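Local coordinates for protein alginase (PDB 4Q8K) that acts as an alginate lyase of polysaccharide lyase family 18, probably cleaving its polyuronate substrate by beta-elimination, at residues I224-A229 and I235-V240; F248-A253 and I257-V262; Y261-L264 and N270-K273; R288-N291 and V296-T299. All blocks are in the same frame, centred on the assembly; numbering follows the deposited sequence.

Overall arrangement
All four contacts lie in the alginate lyase domain, whose two facing antiparallel sheets are consistent with the jelly-roll sandwich of such lyases. Contacts 1 and 3, about 9 Å apart between centres, are hairpins of the same sheet; strands 234-241 and 257-265 join them, and Lys237 NZ makes a salt bridge to Glu271 OE2 at 2.7 Å. Contact 2 shares Tyr261 and Val262 with contact 3, and at its other end closes on the calcium ion. Contact 4, a hairpin of the second sheet, faces contact 1 at about 11 Å between centres. A sulfate, probably from the crystallisation liquor, sits beside Tyr239, Tyr261 and Arg263 and may mark an anion-binding surface.

Contact 1. Residues I224-A229 and I235-V240; sequences ISQHHA and ISKVYV. With SO4 (sulfate ion), chain C.
His227 and Ser236 meet through both side chain and backbone, and the His227 side chain shows how. Its CB rests 3.9 Å from Ile235 CB; CG, one step on, is 3.6 Å from Ser236 OG. ND1 then makes a hydrogen bond with Ser236 OG at 2.9 Å, the hydroxyl lying at the ring edge near its plane. At the tip, NE2 is hydrogen-bonded to Glu206, so both ring nitrogens are engaged and the ring's rotation is fixed. With chi1 at 84°, Ser236 OG sits between its own N and carbonyl carbon, where it shares the N-H of His227, at 3.0 Å, with Ser236 O; a water links Ser236 OG to Ser225 OG. Farther along, Val238 O accepts from Ile224 N, and Val238 N gives to Ser225 O at 2.9 Å. The other face carries Gln226, Lys237 and Tyr239. Tyr239 OH donates to sulfate O3 at 3.0 Å and receives a weak bond from Lys237 NZ, whose stronger partner is Glu271. A phenylalanine in place of Tyr239 would probably leave sulfate O3 without this donor and Lys237 NZ without its weak acceptor. Ile235 N donates to His227 O at 2.8 Å and Ser236 N weakly to the same oxygen; two residues thus oppose one, a classic beta bulge in the antiparallel hairpin 221-228/234-241.

Contact 2. Residues F248-A253 and I257-V262; sequences FNDSVA and IFDVYV. With CA (calcium ion), chain B.
The Phe248 and Tyr261 rings lie face to face, centroids 3.8 Å apart and planes inclined by 14°. Phe248 CZ stands over the centre of the Tyr261 ring, and Tyr261 CD2 over the centre of the Phe248 ring. Tyr239 stacks on the opposite side of Tyr261, which is therefore sandwiched between two aromatic rings. A chi1 of 61° places Tyr261 CG between its backbone N and carbonyl carbon and raises the ring toward the loop. The third flat group, the Asp259 carboxylate, receives two successive backbone N-H groups on its syn lone pairs: Asp250 N reaches OD1 at 2.8 Å, Ser251 N reaches OD2 at 2.9 Å. A water that accepts from Asn249 N also donates to OD1. These bonds pin the 248-253 loop above strand 257-262, beside a calcium site. Asp250 OD2 binds the ion at 2.5 Å, Val252 O and Ile257 O each at 2.4 Å, and a water at 2.5 Å; Asp242 and Asn255 complete the set. In an Asx turn, Asp250 OD2 also accepts from Val252 N, which approaches from above the carboxylate plane; the same Val252 offers its carbonyl to the metal. The calcium-bound water donates a hydrogen bond to Asp259 OD2, making Asp259 a second-shell residue. Asp250 OD2 and Asp259 OD2 are 4.3 Å apart, a closeness of like charges that the calcium probably offsets.

Contact 3. Residues Y261-L264 and N270-K273; sequences YVRL and NEEK
Charge pairing is concentrated on the face carrying Arg263, Glu271 and Lys273. Arg263 NH1 forms a salt bridge to Glu271 OE1 at 2.8 Å, although the N-H is bent enough, at 129°, for the hydrogen bond to be weak; the two planar groups are inclined by 33°. Glu271 OE2 has further cationic partners in Lys237 and Arg265. By van der Waals packing, Lys273 CD lies over one face of the guanidinium, 3.6 Å from Arg263 NH2, because the two chains run side by side in the same direction. Their charged ends, Arg263 NH2 and Lys273 NZ, converge on Glu245, which forms salt bridges with both, and Lys273 NZ is also hydrogen-bonded to the Ser246 carbonyl. A leucine in place of Arg263 would probably strip Glu271 OE1 of its cationic mate and leave Glu245 with one partner fewer. The backbone supplies a nearly straight reciprocal pair: Leu264 N to Glu272 O at 2.8 Å and Glu272 N to Leu264 O at 2.7 Å. Within the sheet, strand 257-265 lies between 234-241 and 271-280; Arg263 packs on Tyr239 of the former, while Leu264 turns to the opposite face and meets Val296, Phe305 and Ile307 on strands 295-300 and 303-308.

Contact 4. Residues R288-N291 and V296-T299; sequences RVVN and VEVT
The beta hairpin of strands 284-292 and 295-300, part of the second sheet of the sandwich, pairs Arg288 with Thr299 and Val290 with Glu297 as hydrogen-bonded partners. The strand axes are antiparallel, at 172°. Arg288 N gives to Thr299 O at 2.9 Å, and Thr299 N returns a bond to Arg288 O at 2.8 Å; one pair farther along, Val290 N meets Glu297 O at 2.8 Å on an almost straight path. Between these pairs, Val289 and Val298 form a non-hydrogen-bonded pair whose CG2 methyls approach to 4.3 Å. They share one face with Asn291 and Val296, and this face looks across the sandwich: Val289 meets Ser225 and His227, Val298 meets Val262, and Val296 meets Leu264. Beside the turn, Asn291 OD1 lies 3.8 Å from Val296 CG2. With CG opposite the backbone N (chi1 172°), this amide also accepts from Gly294 N through OD1 and donates to Glu206 and the Met201 carbonyl through ND2, so its polar atoms are satisfied where it is buried. The other face is more polar. Val290 CG2 sits 3.5 Å above the Arg288 guanidinium plane, and Arg288 NH2 is 4.4 Å from Glu297 OE2, too far for a salt bridge, but a water that accepts from Arg288 NH2 donates to Glu297 OE2. A second water connects Arg288 O with Thr299 OG1, a hydroxyl also bonded to Ser304. The two faces thus differ: three valines and a hydrogen-bonded amide turn to the interior, while the other carries ionic and hydroxyl groups, partly joined by water, around Val290.

Contact 1. Residues I224-A229 and I235-V240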
loop_
_atom_site.group_PDB
_atom_site.type_symbol
_atom_site.label_atom_id
_atom_site.label_comp_id
_atom_site.label_asym_id
_atom_site.label_seq_id
_atom_site.Cartn_x
_atom_site.Cartn_y
_atom_site.Cartn_z
ATOM N N ILE A 224 -0.236 1.633 -0.559
ATOM C CA ILE A 224 0.041 1.066 -1.885
ATOM C C ILE A 224 1.076 -0.060 -1.838
ATOM O O ILE A 224 1.287 -0.756 -2.827
ATOM C CB ILE A 224 0.497 2.131 -2.929
ATOM C CG1 ILE A 224 1.831 2.771 -2.536
ATOM C CG2 ILE A 224 -0.575 3.214 -3.144
ATOM C CD1 ILE A 224 2.401 3.650 -3.620
ATOM N N SER A 225 1.717 -0.222 -0.691
ATOM C CA SER A 225 2.603 -1.364 -0.476
ATOM C C SER A 225 2.842 -1.549 1.016
ATOM O O SER A 225 2.894 -0.580 1.770
ATOM C CB SER A 225 3.913 -1.207 -1.265
ATOM O OG SER A 225 4.788 -0.282 -0.646
ATOM N N GLN A 226 2.977 -2.791 1.455
ATOM C CA GLN A 226 3.219 -3.038 2.865
ATOM C C GLN A 226 3.783 -4.420 3.145
ATOM O O GLN A 226 3.504 -5.376 2.419
ATOM C CB GLN A 226 1.947 -2.836 3.687
ATOM C CG GLN A 226 0.826 -3.762 3.312
ATOM C CD GLN A 226 -0.373 -3.563 4.203
ATOM O OE1 GLN A 226 -0.338 -3.888 5.391
ATOM N NE2 GLN A 226 -1.441 -3.029 3.636
ATOM N N HIS A 227 4.585 -4.508 4.198
ATOM C CA HIS A 227 4.926 -5.791 4.775
ATOM C C HIS A 227 3.964 -6.004 5.934
ATOM O O HIS A 227 3.870 -5.181 6.841
ATOM C CB HIS A 227 6.387 -5.830 5.239
ATOM C CG HIS A 227 7.368 -5.980 4.116
ATOM N ND1 HIS A 227 7.970 -4.900 3.502
ATOM C CD2 HIS A 227 7.827 -7.082 3.475
ATOM C CE1 HIS A 227 8.771 -5.332 2.544
ATOM N NE2 HIS A 227 8.702 -6.653 2.506
ATOM N N HIS A 228 3.224 -7.099 5.884
ATOM C CA HIS A 228 2.213 -7.389 6.886
ATOM C C HIS A 228 2.755 -8.449 7.847
ATOM O O HIS A 228 3.504 -9.343 7.435
ATOM C CB HIS A 228 0.955 -7.888 6.179
ATOM C CG HIS A 228 -0.257 -7.949 7.051
ATOM N ND1 HIS A 228 -1.318 -7.074 6.911
ATOM C CD2 HIS A 228 -0.601 -8.798 8.046
ATOM C CE1 HIS A 228 -2.250 -7.373 7.795
ATOM N NE2 HIS A 228 -1.841 -8.416 8.497
ATOM N N ALA A 229 2.396 -8.340 9.123
ATOM C CA ALA A 229 2.781 -9.344 10.112
ATOM C C ALA A 229 1.849 -10.557 10.043
ATOM O O ALA A 229 0.839 -10.520 9.346
ATOM C CB ALA A 229 2.764 -8.742 11.499
ATOM N N ILE A 235 4.539 -3.983 9.323
ATOM C CA ILE A 235 5.972 -3.889 9.509
ATOM C C ILE A 235 6.491 -2.740 8.656
ATOM O O ILE A 235 7.368 -1.972 9.075
ATOM C CB ILE A 235 6.630 -5.208 9.083
ATOM C CG1 ILE A 235 6.035 -6.380 9.879
ATOM C CG2 ILE A 235 8.120 -5.131 9.239
ATOM C CD1 ILE A 235 6.417 -7.750 9.348
ATOM N N SER A 236 5.937 -2.622 7.459
ATOM C CA SER A 236 6.221 -1.485 6.605
ATOM C C SER A 236 4.942 -1.085 5.883
ATOM O O SER A 236 4.155 -1.938 5.504
ATOM C CB SER A 236 7.314 -1.828 5.586
ATOM O OG SER A 236 6.768 -2.487 4.455
ATOM N N LYS A 237 4.733 0.213 5.709
ATOM C CA LYS A 237 3.576 0.699 4.970
ATOM C C LYS A 237 3.958 1.940 4.182
ATOM O O LYS A 237 4.581 2.851 4.722
ATOM C CB LYS A 237 2.426 1.036 5.922
ATOM C CG LYS A 237 1.785 -0.169 6.572
ATOM C CD LYS A 237 0.844 0.246 7.694
ATOM C CE LYS A 237 1.622 0.812 8.885
ATOM N NZ LYS A 237 0.711 1.209 9.996
ATOM N N VAL A 238 3.602 1.967 2.910
ATOM C CA VAL A 238 3.837 3.142 2.075
ATOM C C VAL A 238 2.488 3.751 1.754
ATOM O O VAL A 238 1.575 3.044 1.300
ATOM C CB VAL A 238 4.542 2.785 0.765
ATOM C CG1 VAL A 238 4.754 4.028 -0.088
ATOM C CG2 VAL A 238 5.878 2.098 1.052
ATOM N N TYR A 239 2.360 5.059 1.987
ATOM C CA TYR A 239 1.068 5.739 1.852
ATOM C C TYR A 239 1.074 6.801 0.772
ATOM O O TYR A 239 2.087 7.449 0.504
ATOM C CB TYR A 239 0.693 6.490 3.131
ATOM C CG TYR A 239 0.514 5.685 4.391
ATOM C CD1 TYR A 239 1.607 5.166 5.063
ATOM C CD2 TYR A 239 -0.760 5.491 4.940
ATOM C CE1 TYR A 239 1.458 4.458 6.231
ATOM C CE2 TYR A 239 -0.918 4.780 6.121
ATOM C CZ TYR A 239 0.189 4.263 6.754
ATOM O OH TYR A 239 0.050 3.555 7.924
ATOM N N VAL A 240 -0.102 7.005 0.199
ATOM C CA VAL A 240 -0.394 8.175 -0.606
ATOM C C VAL A 240 -1.630 8.809 0.050
ATOM O O VAL A 240 -2.698 8.202 0.097
ATOM C CB VAL A 240 -0.665 7.814 -2.074
ATOM C CG1 VAL A 240 -1.004 9.060 -2.879
ATOM C CG2 VAL A 240 0.543 7.101 -2.677
HETATM S S SO4 C . -2.504 5.233 10.285
HETATM O O1 SO4 C . -2.391 6.298 9.308
HETATM O O2 SO4 C . -3.757 5.347 11.025
HETATM O O3 SO4 C . -2.475 3.971 9.540
HETATM O O4 SO4 C . -1.378 5.276 11.217
HETATM O O HOH W 1 6.291 -1.224 1.887
#

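Contact 2. Residues F248-A253 and I257-V262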
loop_
_atom_site.group_PDB
_atom_site.type_symbol
_atom_site.label_atom_id
_atom_site.label_comp_id
_atom_site.label_asym_id
_atom_site.label_seq_id
_atom_site.Cartn_x
_atom_site.Cartn_y
_atom_site.Cartn_z
ATOM N N PHE A 248 4.772 15.769 7.482
ATOM C CA PHE A 248 5.101 15.520 6.080
ATOM C C PHE A 248 5.279 16.834 5.318
ATOM O O PHE A 248 5.116 17.911 5.894
ATOM C CB PHE A 248 4.024 14.637 5.424
ATOM C CG PHE A 248 3.674 13.404 6.231
ATOM C CD1 PHE A 248 4.654 12.487 6.573
ATOM C CD2 PHE A 248 2.374 13.171 6.656
ATOM C CE1 PHE A 248 4.349 11.364 7.314
ATOM C CE2 PHE A 248 2.065 12.043 7.404
ATOM C CZ PHE A 248 3.056 11.130 7.726
ATOM N N ASN A 249 5.635 16.744 4.040
ATOM C CA ASN A 249 5.917 17.935 3.233
ATOM C C ASN A 249 4.714 18.858 3.054
ATOM O O ASN A 249 4.874 20.083 3.023
ATOM C CB ASN A 249 6.449 17.560 1.848
ATOM C CG ASN A 249 7.808 16.891 1.890
ATOM O OD1 ASN A 249 8.364 16.632 2.958
ATOM N ND2 ASN A 249 8.341 16.591 0.717
ATOM N N ASP A 250 3.526 18.270 2.895
ATOM C CA ASP A 250 2.303 19.047 2.746
ATOM C C ASP A 250 1.526 19.031 4.059
ATOM O O ASP A 250 1.435 20.052 4.744
ATOM C CB ASP A 250 1.454 18.499 1.593
ATOM C CG ASP A 250 0.226 19.346 1.310
ATOM O OD1 ASP A 250 0.332 20.321 0.534
ATOM O OD2 ASP A 250 -0.847 19.024 1.850
ATOM N N SER A 251 0.999 17.862 4.420
ATOM C CA SER A 251 0.281 17.674 5.679
ATOM C C SER A 251 -0.941 18.581 5.781
ATOM O O SER A 251 -1.380 18.919 6.878
ATOM C CB SER A 251 1.208 17.896 6.882
ATOM O OG SER A 251 2.124 16.821 7.043
ATOM N N VAL A 252 -1.488 18.972 4.635
ATOM C CA VAL A 252 -2.702 19.773 4.623
ATOM C C VAL A 252 -3.874 18.944 4.111
ATOM O O VAL A 252 -3.876 18.500 2.976
ATOM C CB VAL A 252 -2.543 21.030 3.746
ATOM C CG1 VAL A 252 -3.864 21.763 3.639
ATOM C CG2 VAL A 252 -1.456 21.947 4.318
ATOM N N ALA A 253 -4.881 18.751 4.949
ATOM C CA ALA A 253 -6.010 17.900 4.583
ATOM C C ALA A 253 -6.771 18.392 3.361
ATOM O O ALA A 253 -7.052 19.583 3.227
ATOM C CB ALA A 253 -6.964 17.743 5.767
ATOM N N ILE A 257 -3.091 17.754 -2.783
ATOM C CA ILE A 257 -1.664 17.449 -2.755
ATOM C C ILE A 257 -1.443 16.267 -1.826
ATOM O O ILE A 257 -1.577 16.385 -0.615
ATOM C CB ILE A 257 -0.825 18.649 -2.280
ATOM C CG1 ILE A 257 -1.041 19.844 -3.216
ATOM C CG2 ILE A 257 0.656 18.275 -2.213
ATOM C CD1 ILE A 257 -0.250 21.088 -2.808
ATOM N N PHE A 258 -1.118 15.113 -2.396
ATOM C CA PHE A 258 -0.964 13.917 -1.595
ATOM C C PHE A 258 0.464 13.801 -1.084
ATOM O O PHE A 258 1.409 13.943 -1.851
ATOM C CB PHE A 258 -1.320 12.682 -2.424
ATOM C CG PHE A 258 -2.728 12.691 -2.917
ATOM C CD1 PHE A 258 -3.047 13.284 -4.127
ATOM C CD2 PHE A 258 -3.745 12.149 -2.145
ATOM C CE1 PHE A 258 -4.360 13.309 -4.578
ATOM C CE2 PHE A 258 -5.065 12.175 -2.585
ATOM C CZ PHE A 258 -5.370 12.759 -3.805
ATOM N N ASP A 259 0.601 13.570 0.215
ATOM C CA ASP A 259 1.882 13.210 0.797
ATOM C C ASP A 259 2.164 11.751 0.478
ATOM O O ASP A 259 1.272 10.900 0.557
ATOM C CB ASP A 259 1.842 13.393 2.308
ATOM C CG ASP A 259 1.762 14.851 2.708
ATOM O OD1 ASP A 259 2.715 15.597 2.399
ATOM O OD2 ASP A 259 0.748 15.250 3.307
ATOM N N VAL A 260 3.402 11.462 0.106
ATOM C CA VAL A 260 3.819 10.085 -0.071
ATOM C C VAL A 260 4.854 9.841 1.003
ATOM O O VAL A 260 5.865 10.541 1.071
ATOM C CB VAL A 260 4.451 9.837 -1.449
ATOM C CG1 VAL A 260 4.897 8.380 -1.565
ATOM C CG2 VAL A 260 3.483 10.216 -2.561
ATOM N N TYR A 261 4.589 8.882 1.875
ATOM C CA TYR A 261 5.465 8.657 3.008
ATOM C C TYR A 261 5.465 7.203 3.394
ATOM O O TYR A 261 4.630 6.410 2.923
ATOM C CB TYR A 261 5.056 9.527 4.213
ATOM C CG TYR A 261 3.660 9.280 4.758
ATOM C CD1 TYR A 261 3.435 8.336 5.757
ATOM C CD2 TYR A 261 2.586 10.019 4.298
ATOM C CE1 TYR A 261 2.168 8.128 6.272
ATOM C CE2 TYR A 261 1.303 9.812 4.806
ATOM C CZ TYR A 261 1.109 8.872 5.791
ATOM O OH TYR A 261 -0.164 8.667 6.285
ATOM N N VAL A 262 6.403 6.853 4.261
ATOM C CA VAL A 262 6.514 5.491 4.716
ATOM C C VAL A 262 6.494 5.427 6.233
ATOM O O VAL A 262 7.008 6.319 6.918
ATOM C CB VAL A 262 7.801 4.834 4.161
ATOM C CG1 VAL A 262 9.037 5.595 4.654
ATOM C CG2 VAL A 262 7.860 3.375 4.574
HETATM CA CA CA B . -2.664 17.494 1.195
HETATM O O HOH W 2 5.251 14.411 2.191
HETATM O O HOH W 3 -1.770 16.009 3.004
#

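Contact 3. Residues Y261-L264 and N270-K273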
loop_
_atom_site.group_PDB
_atom_site.type_symbol
_atom_site.label_atom_id
_atom_site.label_comp_id
_atom_site.label_asym_id
_atom_site.label_seq_id
_atom_site.Cartn_x
_atom_site.Cartn_y
_atom_site.Cartn_z
ATOM N N TYR A 261 4.589 8.882 1.875
ATOM C CA TYR A 261 5.465 8.657 3.008
ATOM C C TYR A 261 5.465 7.203 3.394
ATOM O O TYR A 261 4.630 6.410 2.923
ATOM C CB TYR A 261 5.056 9.527 4.213
ATOM C CG TYR A 261 3.660 9.280 4.758
ATOM C CD1 TYR A 261 3.435 8.336 5.757
ATOM C CD2 TYR A 261 2.586 10.019 4.298
ATOM C CE1 TYR A 261 2.168 8.128 6.272
ATOM C CE2 TYR A 261 1.303 9.812 4.806
ATOM C CZ TYR A 261 1.109 8.872 5.791
ATOM O OH TYR A 261 -0.164 8.667 6.285
ATOM N N VAL A 262 6.403 6.853 4.261
ATOM C CA VAL A 262 6.514 5.491 4.716
ATOM C C VAL A 262 6.494 5.427 6.233
ATOM O O VAL A 262 7.008 6.319 6.918
ATOM C CB VAL A 262 7.801 4.834 4.161
ATOM C CG1 VAL A 262 9.037 5.595 4.654
ATOM C CG2 VAL A 262 7.860 3.375 4.574
ATOM N N ARG A 263 5.870 4.385 6.769
ATOM C CA ARG A 263 6.044 4.059 8.179
ATOM C C ARG A 263 6.714 2.707 8.249
ATOM O O ARG A 263 6.270 1.755 7.584
ATOM C CB ARG A 263 4.697 3.970 8.896
ATOM C CG ARG A 263 4.011 5.299 9.079
ATOM C CD ARG A 263 2.644 5.149 9.733
ATOM N NE ARG A 263 2.193 6.450 10.209
ATOM C CZ ARG A 263 2.422 6.897 11.437
ATOM N NH1 ARG A 263 3.071 6.131 12.303
ATOM N NH2 ARG A 263 2.007 8.106 11.793
ATOM N N LEU A 264 7.765 2.634 9.062
ATOM C CA LEU A 264 8.516 1.410 9.313
ATOM C C LEU A 264 8.509 1.088 10.800
ATOM O O LEU A 264 8.885 1.922 11.625
ATOM C CB LEU A 264 9.968 1.563 8.841
ATOM C CG LEU A 264 10.153 1.878 7.358
ATOM C CD1 LEU A 264 11.643 2.105 7.038
ATOM C CD2 LEU A 264 9.588 0.751 6.510
ATOM N N ASN A 270 8.102 0.248 17.626
ATOM C CA ASN A 270 7.551 1.568 17.356
ATOM C C ASN A 270 7.706 1.981 15.901
ATOM O O ASN A 270 8.748 1.743 15.285
ATOM C CB ASN A 270 8.183 2.610 18.275
ATOM C CG ASN A 270 8.086 2.226 19.736
ATOM O OD1 ASN A 270 9.065 2.302 20.473
ATOM N ND2 ASN A 270 6.900 1.803 20.161
ATOM N N GLU A 271 6.669 2.605 15.349
ATOM C CA GLU A 271 6.730 3.057 13.969
ATOM C C GLU A 271 7.548 4.331 13.832
ATOM O O GLU A 271 7.387 5.284 14.601
ATOM C CB GLU A 271 5.331 3.289 13.392
ATOM C CG GLU A 271 4.530 2.016 13.189
ATOM C CD GLU A 271 3.233 2.259 12.422
ATOM O OE1 GLU A 271 2.627 3.344 12.557
ATOM O OE2 GLU A 271 2.826 1.362 11.660
ATOM N N GLU A 272 8.428 4.339 12.839
ATOM C CA GLU A 272 9.107 5.555 12.426
ATOM C C GLU A 272 8.552 5.965 11.074
ATOM O O GLU A 272 8.453 5.143 10.168
ATOM C CB GLU A 272 10.622 5.312 12.340
ATOM C CG GLU A 272 11.213 4.854 13.663
ATOM C CD GLU A 272 12.735 4.686 13.641
ATOM O OE1 GLU A 272 13.422 5.328 12.814
ATOM O OE2 GLU A 272 13.235 3.901 14.472
ATOM N N LYS A 273 8.175 7.230 10.942
ATOM C CA LYS A 273 7.618 7.724 9.692
ATOM C C LYS A 273 8.555 8.700 9.003
ATOM O O LYS A 273 9.374 9.363 9.658
ATOM C CB LYS A 273 6.252 8.361 9.932
ATOM C CG LYS A 273 6.288 9.725 10.622
ATOM C CD LYS A 273 4.865 10.087 11.064
ATOM C CE LYS A 273 4.620 11.585 11.128
ATOM N NZ LYS A 273 3.253 11.869 11.688
#

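Contact 4. Residues R288-N291 and V296-T299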
loop_
_atom_site.group_PDB
_atom_site.type_symbol
_atom_site.label_atom_id
_atom_site.label_comp_id
_atom_site.label_asym_id
_atom_site.label_seq_id
_atom_site.Cartn_x
_atom_site.Cartn_y
_atom_site.Cartn_z
ATOM N N ARG A 288 10.533 2.037 -5.003
ATOM C CA ARG A 288 11.384 0.868 -4.785
ATOM C C ARG A 288 11.383 0.485 -3.311
ATOM O O ARG A 288 11.735 1.287 -2.449
ATOM C CB ARG A 288 12.822 1.111 -5.272
ATOM C CG ARG A 288 13.705 -0.138 -5.227
ATOM C CD ARG A 288 14.983 0.045 -6.064
ATOM N NE ARG A 288 15.721 -1.209 -6.231
ATOM C CZ ARG A 288 16.767 -1.547 -5.490
ATOM N NH1 ARG A 288 17.398 -2.702 -5.678
ATOM N NH2 ARG A 288 17.189 -0.713 -4.552
ATOM N N VAL A 289 10.982 -0.748 -3.029
ATOM C CA VAL A 289 10.958 -1.256 -1.670
ATOM C C VAL A 289 11.888 -2.448 -1.597
ATOM O O VAL A 289 11.740 -3.401 -2.362
ATOM C CB VAL A 289 9.535 -1.708 -1.267
ATOM C CG1 VAL A 289 9.529 -2.252 0.147
ATOM C CG2 VAL A 289 8.565 -0.547 -1.396
ATOM N N VAL A 290 12.848 -2.389 -0.683
ATOM C CA VAL A 290 13.779 -3.491 -0.494
ATOM C C VAL A 290 13.715 -4.010 0.929
ATOM O O VAL A 290 13.768 -3.234 1.880
ATOM C CB VAL A 290 15.230 -3.051 -0.783
ATOM C CG1 VAL A 290 16.172 -4.234 -0.639
ATOM C CG2 VAL A 290 15.330 -2.424 -2.171
ATOM N N ASN A 291 13.579 -5.323 1.072
ATOM C CA ASN A 291 13.742 -5.965 2.356
ATOM C C ASN A 291 15.011 -6.788 2.306
ATOM O O ASN A 291 15.007 -7.883 1.759
ATOM C CB ASN A 291 12.582 -6.897 2.679
ATOM C CG ASN A 291 12.846 -7.723 3.922
ATOM O OD1 ASN A 291 13.626 -7.324 4.796
ATOM N ND2 ASN A 291 12.216 -8.884 4.004
ATOM N N VAL A 296 14.749 -2.797 6.042
ATOM C CA VAL A 296 13.791 -2.392 5.020
ATOM C C VAL A 296 14.027 -0.958 4.580
ATOM O O VAL A 296 14.103 -0.059 5.409
ATOM C CB VAL A 296 12.338 -2.521 5.514
ATOM C CG1 VAL A 296 11.379 -1.945 4.486
ATOM C CG2 VAL A 296 12.019 -3.984 5.790
ATOM N N GLU A 297 14.132 -0.769 3.269
ATOM C CA GLU A 297 14.373 0.526 2.667
ATOM C C GLU A 297 13.334 0.856 1.600
ATOM O O GLU A 297 13.011 0.012 0.762
ATOM C CB GLU A 297 15.760 0.530 2.040
ATOM C CG GLU A 297 16.045 1.716 1.163
ATOM C CD GLU A 297 17.386 1.577 0.496
ATOM O OE1 GLU A 297 18.293 2.358 0.835
ATOM O OE2 GLU A 297 17.541 0.671 -0.344
ATOM N N VAL A 298 12.827 2.088 1.633
ATOM C CA VAL A 298 11.888 2.574 0.630
ATOM C C VAL A 298 12.456 3.802 -0.056
ATOM O O VAL A 298 12.971 4.703 0.614
ATOM C CB VAL A 298 10.526 2.931 1.258
ATOM C CG1 VAL A 298 9.534 3.393 0.178
ATOM C CG2 VAL A 298 9.979 1.737 2.012
ATOM N N THR A 299 12.365 3.831 -1.384
ATOM C CA THR A 299 12.833 4.965 -2.164
ATOM C C THR A 299 11.735 5.458 -3.106
ATOM O O THR A 299 11.116 4.667 -3.822
ATOM C CB THR A 299 14.074 4.600 -3.005
ATOM O OG1 THR A 299 15.124 4.152 -2.144
ATOM C CG2 THR A 299 14.548 5.784 -3.826
HETATM O O HOH W 4 14.777 1.543 -1.734
HETATM O O HOH W 5 19.157 -0.077 -3.075
#